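PDB 6THK: pyocin S5 from Pseudomonas aeruginosa PAO1, which probably kills competing bacteria by inserting a pore into the cytoplasmic membrane, depolarising it and dissipating cellular energy. Local coordinates for residues 70-75 with 181-186; 81-86 with 99-104. The protein carries 1 engineered substitution. One frame throughout, in Å; residues are numbered along the deposited sequence.

Contact 1: residues 70-75 with 181-186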
ATOM      1  N   GLU A  70      52.499  -5.966  42.502  1.00 66.12           N
ATOM      2  CA  GLU A  70      51.506  -7.057  42.456  1.00 65.88           C
ATOM      3  C   GLU A  70      50.008  -6.664  42.356  1.00 68.47           C
ATOM      4  O   GLU A  70      49.163  -7.575  42.288  1.00 68.48           O
ATOM      5  CB  GLU A  70      51.650  -7.959  43.698  1.00 67.30           C
ATOM      6  CG  GLU A  70      53.058  -8.439  44.034  1.00 78.79           C
ATOM      7  CD  GLU A  70      53.180  -9.236  45.319  1.00 95.28           C
ATOM      8  OE1 GLU A  70      52.296  -9.110  46.195  1.00 84.12           O
ATOM      9  OE2 GLU A  70      54.164  -9.999  45.449  1.00 90.19           O
ATOM     10  N   ILE A  71      49.681  -5.349  42.420  1.00 62.46           N
ATOM     11  CA  ILE A  71      48.288  -4.863  42.417  1.00 61.25           C
ATOM     12  C   ILE A  71      47.506  -5.207  41.140  1.00 64.04           C
ATOM     13  O   ILE A  71      46.419  -5.767  41.272  1.00 63.92           O
ATOM     14  CB  ILE A  71      48.130  -3.358  42.735  1.00 63.91           C
ATOM     15  CG1 ILE A  71      49.195  -2.532  41.999  1.00 63.56           C
ATOM     16  CG2 ILE A  71      48.111  -3.128  44.240  1.00 66.69           C
ATOM     17  CD1 ILE A  71      48.836  -1.234  41.633  1.00 67.69           C
ATOM     18  N   ASN A  72      48.044  -4.883  39.932  1.00 58.75           N
ATOM     19  CA  ASN A  72      47.377  -5.136  38.645  1.00 58.16           C
ATOM     20  C   ASN A  72      47.026  -6.613  38.481  1.00 64.84           C
ATOM     21  O   ASN A  72      45.889  -6.925  38.120  1.00 65.49           O
ATOM     22  CB  ASN A  72      48.206  -4.610  37.482  1.00 52.24           C
ATOM     23  CG  ASN A  72      48.303  -3.101  37.443  1.00 68.31           C
ATOM     24  OD1 ASN A  72      47.434  -2.386  37.945  1.00 61.15           O
ATOM     25  ND2 ASN A  72      49.337  -2.592  36.786  1.00 59.88           N
ATOM     26  N   LYS A  73      47.978  -7.513  38.836  1.00 62.05           N
ATOM     27  CA  LYS A  73      47.818  -8.966  38.820  1.00 62.25           C
ATOM     28  C   LYS A  73      46.710  -9.410  39.783  1.00 66.07           C
ATOM     29  O   LYS A  73      45.870 -10.212  39.383  1.00 66.62           O
ATOM     30  CB  LYS A  73      49.148  -9.663  39.152  1.00 64.99           C
ATOM     31  N   LYS A  74      46.678  -8.862  41.022  1.00 61.11           N
ATOM     32  CA  LYS A  74      45.659  -9.189  42.028  1.00 60.58           C
ATOM     33  C   LYS A  74      44.260  -8.660  41.643  1.00 65.54           C
ATOM     34  O   LYS A  74      43.250  -9.322  41.924  1.00 64.43           O
ATOM     35  CB  LYS A  74      46.076  -8.689  43.415  1.00 62.71           C
ATOM     36  N   VAL A  75      44.211  -7.474  40.992  1.00 62.73           N
ATOM     37  CA  VAL A  75      42.973  -6.835  40.525  1.00 62.67           C
ATOM     38  C   VAL A  75      42.379  -7.677  39.376  1.00 67.75           C
ATOM     39  O   VAL A  75      41.200  -8.036  39.425  1.00 67.66           O
ATOM     40  CB  VAL A  75      43.193  -5.340  40.140  1.00 66.19           C
ATOM     41  CG1 VAL A  75      42.015  -4.774  39.349  1.00 65.74           C
ATOM     42  CG2 VAL A  75      43.456  -4.485  41.375  1.00 66.00           C
ATOM     43  N   VAL A 181      43.665   1.622  39.623  1.00 59.51           N
ATOM     44  CA  VAL A 181      42.434   2.272  39.155  1.00 59.78           C
ATOM     45  C   VAL A 181      42.599   2.718  37.683  1.00 66.94           C
ATOM     46  O   VAL A 181      41.695   2.467  36.884  1.00 66.74           O
ATOM     47  CB  VAL A 181      42.012   3.444  40.104  1.00 62.51           C
ATOM     48  CG1 VAL A 181      40.981   4.363  39.459  1.00 62.06           C
ATOM     49  CG2 VAL A 181      41.495   2.927  41.445  1.00 62.05           C
ATOM     50  N   LYS A 182      43.746   3.366  37.331  1.00 64.59           N
ATOM     51  CA  LYS A 182      44.046   3.841  35.971  1.00 64.76           C
ATOM     52  C   LYS A 182      44.021   2.689  34.974  1.00 69.52           C
ATOM     53  O   LYS A 182      43.431   2.824  33.902  1.00 70.40           O
ATOM     54  CB  LYS A 182      45.409   4.549  35.918  1.00 68.11           C
ATOM     55  CG  LYS A 182      45.380   5.981  36.434  1.00 89.10           C
ATOM     56  CD  LYS A 182      46.785   6.518  36.725  1.00 99.30           C
ATOM     57  CE  LYS A 182      46.778   7.987  37.084  1.00108.55           C
ATOM     58  NZ  LYS A 182      46.144   8.241  38.407  1.00118.67           N
ATOM     59  N   VAL A 183      44.629   1.548  35.347  1.00 65.15           N
ATOM     60  CA  VAL A 183      44.674   0.336  34.535  1.00 64.34           C
ATOM     61  C   VAL A 183      43.270  -0.282  34.399  1.00 66.39           C
ATOM     62  O   VAL A 183      42.862  -0.534  33.270  1.00 66.55           O
ATOM     63  CB  VAL A 183      45.742  -0.673  35.036  1.00 68.35           C
ATOM     64  CG1 VAL A 183      45.674  -1.994  34.271  1.00 67.95           C
ATOM     65  CG2 VAL A 183      47.143  -0.071  34.938  1.00 68.35           C
ATOM     66  N   LEU A 184      42.527  -0.492  35.524  1.00 60.89           N
ATOM     67  CA  LEU A 184      41.173  -1.063  35.502  1.00 60.02           C
ATOM     68  C   LEU A 184      40.195  -0.206  34.698  1.00 64.92           C
ATOM     69  O   LEU A 184      39.488  -0.761  33.872  1.00 65.31           O
ATOM     70  CB  LEU A 184      40.617  -1.397  36.901  1.00 59.69           C
ATOM     71  CG  LEU A 184      39.238  -2.122  36.969  1.00 64.66           C
ATOM     72  CD1 LEU A 184      39.222  -3.439  36.167  1.00 64.97           C
ATOM     73  CD2 LEU A 184      38.829  -2.399  38.384  1.00 64.93           C
ATOM     74  N   ARG A 185      40.204   1.132  34.890  1.00 61.18           N
ATOM     75  CA  ARG A 185      39.365   2.101  34.169  1.00 60.73           C
ATOM     76  C   ARG A 185      39.635   2.045  32.648  1.00 66.42           C
ATOM     77  O   ARG A 185      38.696   2.165  31.864  1.00 66.47           O
ATOM     78  CB  ARG A 185      39.607   3.518  34.713  1.00 58.89           C
ATOM     79  CG  ARG A 185      38.497   4.527  34.445  1.00 67.15           C
ATOM     80  CD  ARG A 185      38.112   5.293  35.705  1.00 78.72           C
ATOM     81  NE  ARG A 185      39.260   5.952  36.334  1.00 88.35           N
ATOM     82  CZ  ARG A 185      39.184   6.805  37.351  1.00104.56           C
ATOM     83  NH1 ARG A 185      38.005   7.132  37.867  1.00 91.33           N
ATOM     84  NH2 ARG A 185      40.285   7.352  37.850  1.00 93.43           N
ATOM     85  N   GLN A 186      40.902   1.815  32.244  1.00 63.17           N
ATOM     86  CA  GLN A 186      41.323   1.692  30.844  1.00 62.98           C
ATOM     87  C   GLN A 186      40.839   0.363  30.234  1.00 65.96           C
ATOM     88  O   GLN A 186      40.466   0.333  29.060  1.00 65.31           O
ATOM     89  CB  GLN A 186      42.848   1.803  30.739  1.00 64.49           C
ATOM     90  CG  GLN A 186      43.331   2.747  29.646  1.00 85.54           C
ATOM     91  CD  GLN A 186      44.824   2.641  29.415  1.00112.65           C
ATOM     92  OE1 GLN A 186      45.643   2.782  30.340  1.00109.10           O
ATOM     93  NE2 GLN A 186      45.212   2.414  28.160  1.00103.74           N
TER
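Asn72 meets Val183, and Val75 meets Leu184, in two separate side-chain contacts that together bury 144 Å² between helix segments 70-75 and 181-186. The CA atoms of Asn72 and Val183 are 7.4 Å apart, which leaves room for side chains between the backbones.

The first contact is van der Waals packing of a polar group on an apolar one. With CG of Asn72 anti to its own carbonyl carbon (chi1 -68°), the amide is carried across to the valine, and the two side chains cross at about a right angle. Amide oxygen OD1 of Asn72 lies 3.8 Å from CB of Val183. Methyl CG2 of Val183 is equally far, 3.8 Å, from OD1 and from ND2 of Asn72, so it sits astride the oxygen and nitrogen end of the amide, to one side of its plane. No hydrogen bond spans the segments.

The second contact is purely apolar. CG1 of Val75 approaches CD2 of Leu184 at 4.1 Å, one methyl against one methyl at an oblique angle. With chi1 of Leu184 at -175°, CG stands opposite the backbone N and CD2 reaches Val75.

Beside the contact, NH1 of Arg185 forms a salt bridge with OE1 of Glu110, while CG1 of Val181 lies 3.4 Å above the plane of the Arg185 guanidinium, offset toward its rim. Leu184 also packs on Val105, Leu106 and Met109 of helix 95-121, and Val181 on Leu106. Three long helices therefore share this region, and the arrangement is that of an elongated helical bundle, consistent with the coiled coil predicted for residues 174-217.

Contact 2: residues 81-86 with 99-104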
ATOM      1  N   GLY A  81      38.062 -14.259  38.817  1.00 62.40           N
ATOM      2  CA  GLY A  81      37.568 -15.172  39.842  1.00 61.42           C
ATOM      3  C   GLY A  81      36.103 -14.963  40.131  1.00 65.41           C
ATOM      4  O   GLY A  81      35.382 -15.931  40.362  1.00 66.64           O
ATOM      5  N   LEU A  82      35.654 -13.696  40.091  1.00 61.12           N
ATOM      6  CA  LEU A  82      34.260 -13.286  40.296  1.00 60.95           C
ATOM      7  C   LEU A  82      33.415 -13.620  39.056  1.00 65.79           C
ATOM      8  O   LEU A  82      32.268 -14.056  39.190  1.00 65.04           O
ATOM      9  CB  LEU A  82      34.218 -11.775  40.595  1.00 60.99           C
ATOM     10  CG  LEU A  82      33.069 -11.224  41.436  1.00 65.45           C
ATOM     11  CD1 LEU A  82      32.764 -12.116  42.616  1.00 66.01           C
ATOM     12  CD2 LEU A  82      33.383  -9.817  41.912  1.00 65.71           C
ATOM     13  N   LEU A  83      33.994 -13.434  37.849  1.00 63.49           N
ATOM     14  CA  LEU A  83      33.329 -13.755  36.585  1.00 64.02           C
ATOM     15  C   LEU A  83      33.090 -15.260  36.500  1.00 72.13           C
ATOM     16  O   LEU A  83      31.991 -15.681  36.135  1.00 72.76           O
ATOM     17  CB  LEU A  83      34.144 -13.256  35.383  1.00 63.53           C
ATOM     18  CG  LEU A  83      33.951 -11.783  35.011  1.00 67.60           C
ATOM     19  CD1 LEU A  83      35.041 -11.312  34.087  1.00 67.63           C
ATOM     20  CD2 LEU A  83      32.599 -11.534  34.373  1.00 69.15           C
ATOM     21  N   LYS A  84      34.088 -16.059  36.941  1.00 70.58           N
ATOM     22  CA  LYS A  84      34.030 -17.519  36.998  1.00 71.08           C
ATOM     23  C   LYS A  84      32.971 -17.988  37.987  1.00 77.16           C
ATOM     24  O   LYS A  84      32.431 -19.081  37.825  1.00 77.16           O
ATOM     25  CB  LYS A  84      35.393 -18.106  37.380  1.00 73.38           C
ATOM     26  N   GLN A  85      32.666 -17.168  39.005  1.00 75.11           N
ATOM     27  CA  GLN A  85      31.645 -17.517  39.982  1.00 76.15           C
ATOM     28  C   GLN A  85      30.252 -17.363  39.373  1.00 84.22           C
ATOM     29  O   GLN A  85      29.436 -18.280  39.492  1.00 84.66           O
ATOM     30  CB  GLN A  85      31.798 -16.696  41.268  1.00 77.40           C
ATOM     31  CG  GLN A  85      32.958 -17.132  42.184  1.00 83.58           C
ATOM     32  CD  GLN A  85      32.717 -18.414  42.950  1.00 94.16           C
ATOM     33  OE1 GLN A  85      31.678 -18.617  43.582  1.00 85.78           O
ATOM     34  NE2 GLN A  85      33.684 -19.305  42.908  1.00 90.59           N
ATOM     35  N   ILE A  86      30.009 -16.240  38.665  1.00 82.04           N
ATOM     36  CA  ILE A  86      28.739 -15.944  37.992  1.00 82.13           C
ATOM     37  C   ILE A  86      28.390 -16.992  36.919  1.00 87.84           C
ATOM     38  O   ILE A  86      27.269 -17.508  36.916  1.00 87.84           O
ATOM     39  CB  ILE A  86      28.742 -14.494  37.428  1.00 85.01           C
ATOM     40  CG1 ILE A  86      28.808 -13.463  38.578  1.00 84.90           C
ATOM     41  CG2 ILE A  86      27.531 -14.237  36.509  1.00 85.90           C
ATOM     42  CD1 ILE A  86      29.153 -12.070  38.176  1.00 88.49           C
ATOM     43  N   VAL A  99      31.792  -6.080  32.047  1.00 56.86           N
ATOM     44  CA  VAL A  99      31.630  -4.651  32.336  1.00 56.15           C
ATOM     45  C   VAL A  99      31.069  -4.448  33.754  1.00 60.33           C
ATOM     46  O   VAL A  99      31.579  -3.613  34.496  1.00 58.16           O
ATOM     47  CB  VAL A  99      30.749  -3.973  31.242  1.00 59.59           C
ATOM     48  CG1 VAL A  99      30.258  -2.592  31.670  1.00 59.19           C
ATOM     49  CG2 VAL A  99      31.498  -3.881  29.919  1.00 59.35           C
ATOM     50  N   ASP A 100      30.042  -5.240  34.125  1.00 59.03           N
ATOM     51  CA  ASP A 100      29.366  -5.174  35.425  1.00 59.67           C
ATOM     52  C   ASP A 100      30.282  -5.512  36.611  1.00 62.78           C
ATOM     53  O   ASP A 100      30.259  -4.792  37.611  1.00 62.69           O
ATOM     54  CB  ASP A 100      28.092  -6.050  35.427  1.00 62.45           C
ATOM     55  CG  ASP A 100      26.901  -5.510  34.626  1.00 83.25           C
ATOM     56  OD1 ASP A 100      26.975  -4.358  34.143  1.00 85.25           O
ATOM     57  OD2 ASP A 100      25.883  -6.239  34.505  1.00 92.12           O
ATOM     58  N   VAL A 101      31.085  -6.589  36.494  1.00 58.63           N
ATOM     59  CA  VAL A 101      32.030  -7.020  37.526  1.00 58.82           C
ATOM     60  C   VAL A 101      33.169  -5.990  37.647  1.00 62.42           C
ATOM     61  O   VAL A 101      33.424  -5.500  38.743  1.00 62.66           O
ATOM     62  CB  VAL A 101      32.540  -8.472  37.281  1.00 63.49           C
ATOM     63  CG1 VAL A 101      33.708  -8.828  38.199  1.00 63.28           C
ATOM     64  CG2 VAL A 101      31.409  -9.485  37.444  1.00 63.37           C
ATOM     65  N   MET A 102      33.808  -5.633  36.523  1.00 58.26           N
ATOM     66  CA  MET A 102      34.882  -4.641  36.465  1.00 57.71           C
ATOM     67  C   MET A 102      34.449  -3.308  37.056  1.00 62.42           C
ATOM     68  O   MET A 102      35.250  -2.680  37.740  1.00 62.89           O
ATOM     69  CB  MET A 102      35.359  -4.424  35.028  1.00 59.94           C
ATOM     70  CG  MET A 102      36.267  -5.502  34.505  1.00 63.57           C
ATOM     71  SD  MET A 102      36.656  -5.163  32.777  1.00 67.90           S
ATOM     72  CE  MET A 102      37.776  -6.477  32.438  1.00 64.32           C
ATOM     73  N   SER A 103      33.191  -2.875  36.812  1.00 58.44           N
ATOM     74  CA  SER A 103      32.676  -1.617  37.355  1.00 58.01           C
ATOM     75  C   SER A 103      32.543  -1.711  38.883  1.00 63.04           C
ATOM     76  O   SER A 103      32.947  -0.778  39.578  1.00 64.35           O
ATOM     77  CB  SER A 103      31.335  -1.253  36.721  1.00 61.47           C
ATOM     78  OG  SER A 103      31.431  -1.109  35.312  1.00 71.27           O
ATOM     79  N   ALA A 104      32.009  -2.851  39.394  1.00 58.20           N
ATOM     80  CA  ALA A 104      31.796  -3.136  40.815  1.00 57.89           C
ATOM     81  C   ALA A 104      33.112  -3.103  41.594  1.00 62.45           C
ATOM     82  O   ALA A 104      33.172  -2.515  42.683  1.00 60.89           O
ATOM     83  CB  ALA A 104      31.140  -4.494  40.978  1.00 58.55           C
TER
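Val101 is a bump pressed into a hollow formed by Leu82, Leu83 and Ile86 on the facing helix. By area, Val101 alone contributes 99 Å², half of the 198 Å² buried and more than the 83 Å² of Leu82, Leu83 and Ile86 together.

Its two methyls fill different parts of the hollow. CG1 of Val101 settles against Leu82, 3.8 Å from CB of Leu82 and 3.9 Å from its CD2, so it touches both the root and a branch of that leucine. CG2 of Val101 takes the other part, 3.9 Å from CD2 of Leu83 and 3.5 Å from CD1 of Ile86. The last distance is tight for two methyls. The side chains of Ile86 and Val101 pass each other pointing opposite ways, which brings CD1 alongside CG2. The CB of Leu83 does not face the other helix, yet with CG anti to the carbonyl carbon (chi1 -83°) its CD2 closes the hollow.

The short axes approach to 10.1 Å and run 136° apart, an oblique, roughly antiparallel crossing that suits consecutive helices of a hairpin. Behind the valine, OG of Ser103 donates to O of Val99 at 2.6 Å, 36° out of the carbonyl plane, and N of Ser103 reaches that oxygen from the opposite face.

Every touching atom across the interface is carbon and no hydrogen bond spans it, so cohesion here rests on shape and apolar burial.

In the fold
Both contacts use helix 42-87 but tie it to different partners: contact 1 to helix 157-212, contact 2 to helix 95-121, its neighbour in sequence. Their centres are about 14 Å apart, and they touch through CD2 of Leu184, 3.6 Å from O of Met102. Each is partly buried. Contact 2 has the larger interface and two buried residues, Leu83 and Val101, and is wholly apolar; contact 1 is thinner, with Leu184 buried and exposed Val183 meeting a polar amide. Met102 and Ser103 also reach Leu188 of helix 157-212, so the three helices are packed pairwise, in a region remote from the chain's centre.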